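Local coordinates for adenosine monophosphate-protein transferase (Pyrococcus horikoshii, PDB 2D16) that is of unknown function but may act as an adenosine-specific kinase or transfer adenosine monophosphate to proteins, at residues Q21-A33 and I47-T60. Residues are numbered along the deposited sequence; the frame is centred on the assembly and turned at random.
Sequences QGNFSIFTVDDLA and IAMNEAKPQLTRYT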
ATOM      1  N   GLN A  21     -25.082  32.191 -33.464  1.00 17.90           N
ATOM      2  CA  GLN A  21     -26.109  31.924 -34.466  1.00 18.09           C
ATOM      3  C   GLN A  21     -26.322  30.414 -34.480  1.00 19.50           C
ATOM      4  O   GLN A  21     -25.369  29.642 -34.647  1.00 18.10           O
ATOM      5  CB  GLN A  21     -25.647  32.410 -35.846  1.00 16.65           C
ATOM      6  CG  GLN A  21     -26.698  32.244 -36.958  1.00 18.97           C
ATOM      7  CD  GLN A  21     -27.820  33.280 -36.894  1.00 20.11           C
ATOM      8  OE1 GLN A  21     -27.605  34.412 -36.453  1.00 19.59           O
ATOM      9  NE2 GLN A  21     -29.019  32.893 -37.315  1.00 20.78           N
ATOM     10  N   GLY A  22     -27.571  29.995 -34.289  1.00 19.03           N
ATOM     11  CA  GLY A  22     -27.872  28.576 -34.260  1.00 19.21           C
ATOM     12  C   GLY A  22     -29.012  28.139 -35.160  1.00 19.89           C
ATOM     13  O   GLY A  22     -29.286  28.758 -36.186  1.00 19.95           O
ATOM     14  N   ASN A  23     -29.677  27.063 -34.753  1.00 18.87           N
ATOM     15  CA  ASN A  23     -30.787  26.495 -35.505  1.00 19.33           C
ATOM     16  C   ASN A  23     -31.659  25.660 -34.571  1.00 20.15           C
ATOM     17  O   ASN A  23     -31.198  25.215 -33.519  1.00 19.96           O
ATOM     18  CB  ASN A  23     -30.222  25.625 -36.638  1.00 20.93           C
ATOM     19  CG  ASN A  23     -31.270  24.757 -37.305  1.00 23.86           C
ATOM     20  OD1 ASN A  23     -31.588  23.669 -36.824  1.00 26.35           O
ATOM     21  ND2 ASN A  23     -31.809  25.232 -38.420  1.00 25.18           N
ATOM     22  N   PHE A  24     -32.923  25.470 -34.952  1.00 21.22           N
ATOM     23  CA  PHE A  24     -33.858  24.658 -34.172  1.00 21.45           C
ATOM     24  C   PHE A  24     -33.999  25.191 -32.745  1.00 20.45           C
ATOM     25  O   PHE A  24     -33.824  24.461 -31.768  1.00 21.40           O
ATOM     26  CB  PHE A  24     -33.358  23.204 -34.170  1.00 23.35           C
ATOM     27  CG  PHE A  24     -34.399  22.184 -33.783  1.00 23.58           C
ATOM     28  CD1 PHE A  24     -35.750  22.517 -33.718  1.00 25.43           C
ATOM     29  CD2 PHE A  24     -34.021  20.871 -33.509  1.00 22.55           C
ATOM     30  CE1 PHE A  24     -36.708  21.556 -33.385  1.00 25.26           C
ATOM     31  CE2 PHE A  24     -34.973  19.903 -33.176  1.00 25.07           C
ATOM     32  CZ  PHE A  24     -36.319  20.250 -33.114  1.00 23.97           C
ATOM     33  N   SER A  25     -34.346  26.470 -32.644  1.00 21.68           N
ATOM     34  CA  SER A  25     -34.487  27.153 -31.363  1.00 21.15           C
ATOM     35  C   SER A  25     -35.209  26.428 -30.226  1.00 21.47           C
ATOM     36  O   SER A  25     -34.705  26.400 -29.104  1.00 20.01           O
ATOM     37  CB  SER A  25     -35.145  28.517 -31.580  1.00 21.30           C
ATOM     38  OG  SER A  25     -34.358  29.319 -32.443  1.00 22.76           O
ATOM     39  N   ILE A  26     -36.378  25.849 -30.487  1.00 22.46           N
ATOM     40  CA  ILE A  26     -37.097  25.190 -29.397  1.00 22.85           C
ATOM     41  C   ILE A  26     -36.338  24.032 -28.765  1.00 22.52           C
ATOM     42  O   ILE A  26     -36.478  23.773 -27.571  1.00 23.10           O
ATOM     43  CB  ILE A  26     -38.508  24.703 -29.824  1.00 23.51           C
ATOM     44  CG1 ILE A  26     -38.413  23.709 -30.981  1.00 24.67           C
ATOM     45  CG2 ILE A  26     -39.377  25.905 -30.182  1.00 25.28           C
ATOM     46  CD1 ILE A  26     -39.760  23.137 -31.387  1.00 25.91           C
ATOM     47  N   PHE A  27     -35.530  23.339 -29.558  1.00 22.61           N
ATOM     48  CA  PHE A  27     -34.743  22.227 -29.045  1.00 21.35           C
ATOM     49  C   PHE A  27     -33.435  22.737 -28.455  1.00 20.40           C
ATOM     50  O   PHE A  27     -33.060  22.409 -27.331  1.00 19.93           O
ATOM     51  CB  PHE A  27     -34.405  21.253 -30.173  1.00 21.89           C
ATOM     52  CG  PHE A  27     -33.356  20.239 -29.802  1.00 23.87           C
ATOM     53  CD1 PHE A  27     -33.698  19.081 -29.106  1.00 24.11           C
ATOM     54  CD2 PHE A  27     -32.019  20.454 -30.127  1.00 21.92           C
ATOM     55  CE1 PHE A  27     -32.726  18.149 -28.740  1.00 25.02           C
ATOM     56  CE2 PHE A  27     -31.036  19.530 -29.765  1.00 22.27           C
ATOM     57  CZ  PHE A  27     -31.388  18.376 -29.071  1.00 23.05           C
ATOM     58  N   THR A  28     -32.745  23.547 -29.246  1.00 20.78           N
ATOM     59  CA  THR A  28     -31.446  24.079 -28.875  1.00 19.82           C
ATOM     60  C   THR A  28     -31.366  24.937 -27.622  1.00 20.51           C
ATOM     61  O   THR A  28     -30.395  24.830 -26.875  1.00 20.87           O
ATOM     62  CB  THR A  28     -30.851  24.838 -30.070  1.00 21.03           C
ATOM     63  OG1 THR A  28     -30.856  23.966 -31.205  1.00 20.83           O
ATOM     64  CG2 THR A  28     -29.421  25.280 -29.782  1.00 22.04           C
ATOM     65  N   VAL A  29     -32.365  25.777 -27.374  1.00 20.99           N
ATOM     66  CA  VAL A  29     -32.314  26.617 -26.180  1.00 20.92           C
ATOM     67  C   VAL A  29     -32.137  25.751 -24.930  1.00 21.07           C
ATOM     68  O   VAL A  29     -31.345  26.079 -24.044  1.00 22.21           O
ATOM     69  CB  VAL A  29     -33.583  27.506 -26.044  1.00 21.89           C
ATOM     70  CG1 VAL A  29     -34.794  26.666 -25.664  1.00 21.31           C
ATOM     71  CG2 VAL A  29     -33.333  28.608 -25.017  1.00 22.42           C
ATOM     72  N   ASP A  30     -32.850  24.629 -24.878  1.00 21.85           N
ATOM     73  CA  ASP A  30     -32.765  23.708 -23.749  1.00 22.41           C
ATOM     74  C   ASP A  30     -31.524  22.818 -23.817  1.00 21.04           C
ATOM     75  O   ASP A  30     -30.818  22.639 -22.827  1.00 22.25           O
ATOM     76  CB  ASP A  30     -33.999  22.797 -23.702  1.00 23.16           C
ATOM     77  CG  ASP A  30     -35.204  23.450 -23.042  1.00 24.45           C
ATOM     78  OD1 ASP A  30     -35.162  24.663 -22.738  1.00 23.68           O
ATOM     79  OD2 ASP A  30     -36.205  22.731 -22.830  1.00 25.40           O
ATOM     80  N   ASP A  31     -31.264  22.252 -24.991  1.00 20.74           N
ATOM     81  CA  ASP A  31     -30.133  21.348 -25.151  1.00 20.49           C
ATOM     82  C   ASP A  31     -28.776  22.016 -24.949  1.00 20.40           C
ATOM     83  O   ASP A  31     -27.862  21.419 -24.373  1.00 21.05           O
ATOM     84  CB  ASP A  31     -30.187  20.682 -26.525  1.00 20.75           C
ATOM     85  CG  ASP A  31     -29.422  19.379 -26.559  1.00 22.83           C
ATOM     86  OD1 ASP A  31     -29.845  18.431 -25.862  1.00 22.85           O
ATOM     87  OD2 ASP A  31     -28.400  19.296 -27.271  1.00 22.17           O
ATOM     88  N   LEU A  32     -28.636  23.250 -25.420  1.00 20.89           N
ATOM     89  CA  LEU A  32     -27.375  23.964 -25.253  1.00 21.37           C
ATOM     90  C   LEU A  32     -27.217  24.336 -23.777  1.00 21.31           C
ATOM     91  O   LEU A  32     -26.103  24.368 -23.248  1.00 20.89           O
ATOM     92  CB  LEU A  32     -27.356  25.210 -26.143  1.00 22.49           C
ATOM     93  CG  LEU A  32     -26.073  26.044 -26.206  1.00 25.07           C
ATOM     94  CD1 LEU A  32     -24.857  25.147 -26.432  1.00 23.80           C
ATOM     95  CD2 LEU A  32     -26.212  27.074 -27.326  1.00 25.55           C
ATOM     96  N   ALA A  33     -28.333  24.609 -23.107  1.00 21.21           N
ATOM     97  CA  ALA A  33     -28.278  24.945 -21.685  1.00 20.41           C
ATOM     98  C   ALA A  33     -27.732  23.734 -20.925  1.00 21.03           C
ATOM     99  O   ALA A  33     -26.868  23.868 -20.057  1.00 21.02           O
ATOM    100  CB  ALA A  33     -29.678  25.310 -21.164  1.00 19.07           C
ATOM    101  N   ILE A  47     -29.835  31.647 -20.889  1.00 19.96           N
ATOM    102  CA  ILE A  47     -29.666  31.544 -22.332  1.00 20.53           C
ATOM    103  C   ILE A  47     -31.021  31.785 -22.989  1.00 20.63           C
ATOM    104  O   ILE A  47     -32.050  31.283 -22.525  1.00 20.50           O
ATOM    105  CB  ILE A  47     -29.102  30.158 -22.772  1.00 19.72           C
ATOM    106  CG1 ILE A  47     -28.952  30.123 -24.299  1.00 19.85           C
ATOM    107  CG2 ILE A  47     -30.012  29.025 -22.305  1.00 19.66           C
ATOM    108  CD1 ILE A  47     -28.334  28.837 -24.834  1.00 20.23           C
ATOM    109  N   ALA A  48     -31.017  32.590 -24.044  1.00 19.58           N
ATOM    110  CA  ALA A  48     -32.233  32.901 -24.780  1.00 19.66           C
ATOM    111  C   ALA A  48     -31.932  32.728 -26.262  1.00 20.40           C
ATOM    112  O   ALA A  48     -30.816  32.985 -26.711  1.00 20.36           O
ATOM    113  CB  ALA A  48     -32.675  34.326 -24.490  1.00 19.48           C
ATOM    114  N   MET A  49     -32.927  32.284 -27.019  1.00 18.91           N
ATOM    115  CA  MET A  49     -32.742  32.062 -28.442  1.00 20.15           C
ATOM    116  C   MET A  49     -34.023  32.417 -29.175  1.00 21.11           C
ATOM    117  O   MET A  49     -35.121  32.066 -28.733  1.00 22.19           O
ATOM    118  CB  MET A  49     -32.368  30.602 -28.687  1.00 19.76           C
ATOM    119  CG  MET A  49     -31.917  30.299 -30.101  1.00 19.46           C
ATOM    120  SD  MET A  49     -31.138  28.677 -30.165  1.00 20.87           S
ATOM    121  CE  MET A  49     -30.700  28.585 -31.927  1.00 21.03           C
ATOM    122  N   ASN A  50     -33.877  33.115 -30.296  1.00 20.61           N
ATOM    123  CA  ASN A  50     -35.027  33.556 -31.074  1.00 21.42           C
ATOM    124  C   ASN A  50     -35.547  32.557 -32.092  1.00 22.47           C
ATOM    125  O   ASN A  50     -34.786  31.984 -32.870  1.00 21.80           O
ATOM    126  CB  ASN A  50     -34.704  34.875 -31.781  1.00 21.42           C
ATOM    127  CG  ASN A  50     -34.301  35.964 -30.813  1.00 22.64           C
ATOM    128  OD1 ASN A  50     -34.824  36.040 -29.703  1.00 22.56           O
ATOM    129  ND2 ASN A  50     -33.369  36.820 -31.229  1.00 21.19           N
ATOM    130  N   GLU A  51     -36.861  32.359 -32.073  1.00 22.75           N
ATOM    131  CA  GLU A  51     -37.526  31.455 -33.002  1.00 23.70           C
ATOM    132  C   GLU A  51     -38.317  32.336 -33.971  1.00 23.86           C
ATOM    133  O   GLU A  51     -39.225  33.063 -33.566  1.00 24.31           O
ATOM    134  CB  GLU A  51     -38.462  30.513 -32.241  1.00 23.80           C
ATOM    135  CG  GLU A  51     -39.091  29.448 -33.115  1.00 24.96           C
ATOM    136  CD  GLU A  51     -40.082  28.588 -32.361  1.00 26.17           C
ATOM    137  OE1 GLU A  51     -40.451  28.957 -31.227  1.00 28.22           O
ATOM    138  OE2 GLU A  51     -40.502  27.549 -32.912  1.00 29.76           O
ATOM    139  N   ALA A  52     -37.959  32.266 -35.250  1.00 24.69           N
ATOM    140  CA  ALA A  52     -38.582  33.085 -36.288  1.00 26.36           C
ATOM    141  C   ALA A  52     -40.076  32.901 -36.543  1.00 27.70           C
ATOM    142  O   ALA A  52     -40.844  33.859 -36.445  1.00 27.02           O
ATOM    143  CB  ALA A  52     -37.821  32.907 -37.600  1.00 27.40           C
ATOM    144  N   LYS A  53     -40.485  31.681 -36.880  1.00 28.86           N
ATOM    145  CA  LYS A  53     -41.885  31.400 -37.192  1.00 31.15           C
ATOM    146  C   LYS A  53     -42.884  32.077 -36.244  1.00 30.64           C
ATOM    147  O   LYS A  53     -43.717  32.871 -36.682  1.00 31.25           O
ATOM    148  CB  LYS A  53     -42.226  29.954 -37.601  1.00 33.47           C
ATOM    149  CG  LYS A  53     -43.564  29.429 -38.126  1.00 39.01           C
ATOM    150  CD  LYS A  53     -43.607  27.916 -38.353  1.00 41.75           C
ATOM    151  CE  LYS A  53     -44.820  27.061 -38.729  1.00 43.59           C
ATOM    152  NZ  LYS A  53     -44.722  25.621 -38.966  1.00 45.04           N
ATOM    153  N   PRO A  54     -42.812  31.779 -34.936  1.00 29.70           N
ATOM    154  CA  PRO A  54     -43.749  32.408 -33.998  1.00 29.92           C
ATOM    155  C   PRO A  54     -43.237  33.749 -33.469  1.00 29.72           C
ATOM    156  O   PRO A  54     -43.895  34.394 -32.650  1.00 29.43           O
ATOM    157  CB  PRO A  54     -43.861  31.368 -32.896  1.00 30.73           C
ATOM    158  CG  PRO A  54     -42.452  30.874 -32.809  1.00 30.23           C
ATOM    159  CD  PRO A  54     -42.054  30.705 -34.270  1.00 29.18           C
ATOM    160  N   GLN A  55     -42.059  34.155 -33.937  1.00 28.66           N
ATOM    161  CA  GLN A  55     -41.449  35.407 -33.509  1.00 28.59           C
ATOM    162  C   GLN A  55     -41.381  35.487 -31.984  1.00 28.35           C
ATOM    163  O   GLN A  55     -41.755  36.492 -31.374  1.00 27.97           O
ATOM    164  CB  GLN A  55     -42.233  36.588 -34.091  1.00 29.19           C
ATOM    165  CG  GLN A  55     -42.091  36.683 -35.606  1.00 31.57           C
ATOM    166  CD  GLN A  55     -42.910  37.800 -36.221  1.00 33.02           C
ATOM    167  OE1 GLN A  55     -44.125  37.684 -36.374  1.00 34.46           O
ATOM    168  NE2 GLN A  55     -42.243  38.893 -36.576  1.00 34.53           N
ATOM    169  N   LEU A  56     -40.885  34.413 -31.379  1.00 27.23           N
ATOM    170  CA  LEU A  56     -40.758  34.326 -29.930  1.00 25.71           C
ATOM    171  C   LEU A  56     -39.327  34.115 -29.458  1.00 25.30           C
ATOM    172  O   LEU A  56     -38.554  33.391 -30.087  1.00 24.56           O
ATOM    173  CB  LEU A  56     -41.591  33.162 -29.395  1.00 27.31           C
ATOM    174  CG  LEU A  56     -43.115  33.254 -29.370  1.00 27.86           C
ATOM    175  CD1 LEU A  56     -43.679  31.902 -28.956  1.00 27.64           C
ATOM    176  CD2 LEU A  56     -43.555  34.338 -28.396  1.00 28.44           C
ATOM    177  N   THR A  57     -38.987  34.747 -28.340  1.00 23.11           N
ATOM    178  CA  THR A  57     -37.670  34.577 -27.741  1.00 23.51           C
ATOM    179  C   THR A  57     -37.836  33.518 -26.657  1.00 24.18           C
ATOM    180  O   THR A  57     -38.568  33.719 -25.686  1.00 25.24           O
ATOM    181  CB  THR A  57     -37.153  35.885 -27.104  1.00 22.14           C
ATOM    182  OG1 THR A  57     -36.884  36.844 -28.136  1.00 21.96           O
ATOM    183  CG2 THR A  57     -35.873  35.629 -26.308  1.00 21.67           C
ATOM    184  N   ARG A  58     -37.175  32.379 -26.843  1.00 23.08           N
ATOM    185  CA  ARG A  58     -37.238  31.279 -25.888  1.00 22.72           C
ATOM    186  C   ARG A  58     -36.088  31.443 -24.909  1.00 23.50           C
ATOM    187  O   ARG A  58     -35.072  32.049 -25.245  1.00 23.79           O
ATOM    188  CB  ARG A  58     -37.084  29.939 -26.611  1.00 22.10           C
ATOM    189  CG  ARG A  58     -38.016  29.749 -27.788  1.00 22.07           C
ATOM    190  CD  ARG A  58     -39.462  29.713 -27.336  1.00 24.98           C
ATOM    191  NE  ARG A  58     -40.345  29.267 -28.406  1.00 25.97           N
ATOM    192  CZ  ARG A  58     -41.578  28.811 -28.205  1.00 26.98           C
ATOM    193  NH1 ARG A  58     -42.066  28.748 -26.975  1.00 24.67           N
ATOM    194  NH2 ARG A  58     -42.312  28.404 -29.230  1.00 26.59           N
ATOM    195  N   TYR A  59     -36.233  30.899 -23.706  1.00 22.43           N
ATOM    196  CA  TYR A  59     -35.165  31.020 -22.728  1.00 23.68           C
ATOM    197  C   TYR A  59     -35.217  29.973 -21.624  1.00 23.49           C
ATOM    198  O   TYR A  59     -36.244  29.330 -21.393  1.00 23.40           O
ATOM    199  CB  TYR A  59     -35.190  32.416 -22.101  1.00 25.66           C
ATOM    200  CG  TYR A  59     -36.313  32.611 -21.105  1.00 27.97           C
ATOM    201  CD1 TYR A  59     -36.138  32.290 -19.758  1.00 31.00           C
ATOM    202  CD2 TYR A  59     -37.557  33.092 -21.513  1.00 29.37           C
ATOM    203  CE1 TYR A  59     -37.178  32.442 -18.840  1.00 31.75           C
ATOM    204  CE2 TYR A  59     -38.602  33.249 -20.605  1.00 31.39           C
ATOM    205  CZ  TYR A  59     -38.403  32.922 -19.271  1.00 32.55           C
ATOM    206  OH  TYR A  59     -39.432  33.073 -18.368  1.00 35.02           O
ATOM    207  N   THR A  60     -34.146  29.749 -20.911  1.00 22.15           N
ATOM    208  CA  THR A  60     -33.958  28.845 -19.789  1.00 23.12           C
ATOM    209  C   THR A  60     -32.575  29.120 -19.210  1.00 23.42           C
ATOM    210  O   THR A  60     -31.957  30.140 -19.527  1.00 22.48           O
ATOM    211  CB  THR A  60     -34.065  27.360 -20.214  1.00 23.12           C
ATOM    212  OG1 THR A  60     -33.964  26.521 -19.056  1.00 23.78           O
ATOM    213  CG2 THR A  60     -32.963  26.996 -21.195  1.00 24.22           C
TER
HETATM  214  O   HOH W   1     -37.470  26.027 -33.194  1.00 26.21           O
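Ile-26 sets its CG2 methyl obliquely against the guanidinium of Arg-58, 3.9 Å from NE, and meets the Glu-51 carboxylate as well. The guanidinium carries Leu-56 CD1 on one face, while its edge receives Glu-51 in plane: NE and NH2 both donate side-on to the single oxygen Glu-51 OE1, NH2 at 2.8 Å. An extended glutamate and an arginine bent at chi2 (-65°) bring the two charges together across the antiparallel hairpin, and a branched isoleucine suits the helix surface because its CG2 methyl can touch both the guanidinium and the carboxylate. A water accepts from Ile-26 N at the first turn of the helix and donates weakly to Glu-51 OE2.

Deeper in, Ser-25 OG donates to Asn-50 O (2.7 Å), approaching from above the carbonyl plane rather than along a lone pair; the short serine suits a place where its CA and that of Glu-51 are 5.5 Å apart. Met-49 reaches past it. With CG anti to the backbone N (chi1 -170°) and the remaining chain extended, it lays SD against Thr-28 CG2 and carries CE to 3.4 Å from Asn-23 N and up to Gly-22 CA, where the absence of a side chain lets the methyl lie directly against the backbone. Thr-28 turns its hydroxyl back to Asn-23 O, tying the first turn of the helix to the residue before Phe-24, its N-cap. Val-29 CG2 packs over Tyr-59 CA, and Leu-32 CD2 meets Ile-47 CD1 at 3.7 Å. Ala-33, short enough for close approach, touches Ile-47 and Thr-60, whose OG1 hydrogen-bonds to Asp-162 O of the second subunit.

Helix 25-39 thus covers the hairpin edge of the five-stranded sheet, the axis of its 25-33 part at 22° to strand 56-60. The chemistry is graded: an apolar interior is bordered by one buried hydroxyl-to-carbonyl bond, by the second subunit's carbonyl at Thr-60 and, toward the turn, by a salt bridge whose in-plane grip probably restrains the arginine's rotation.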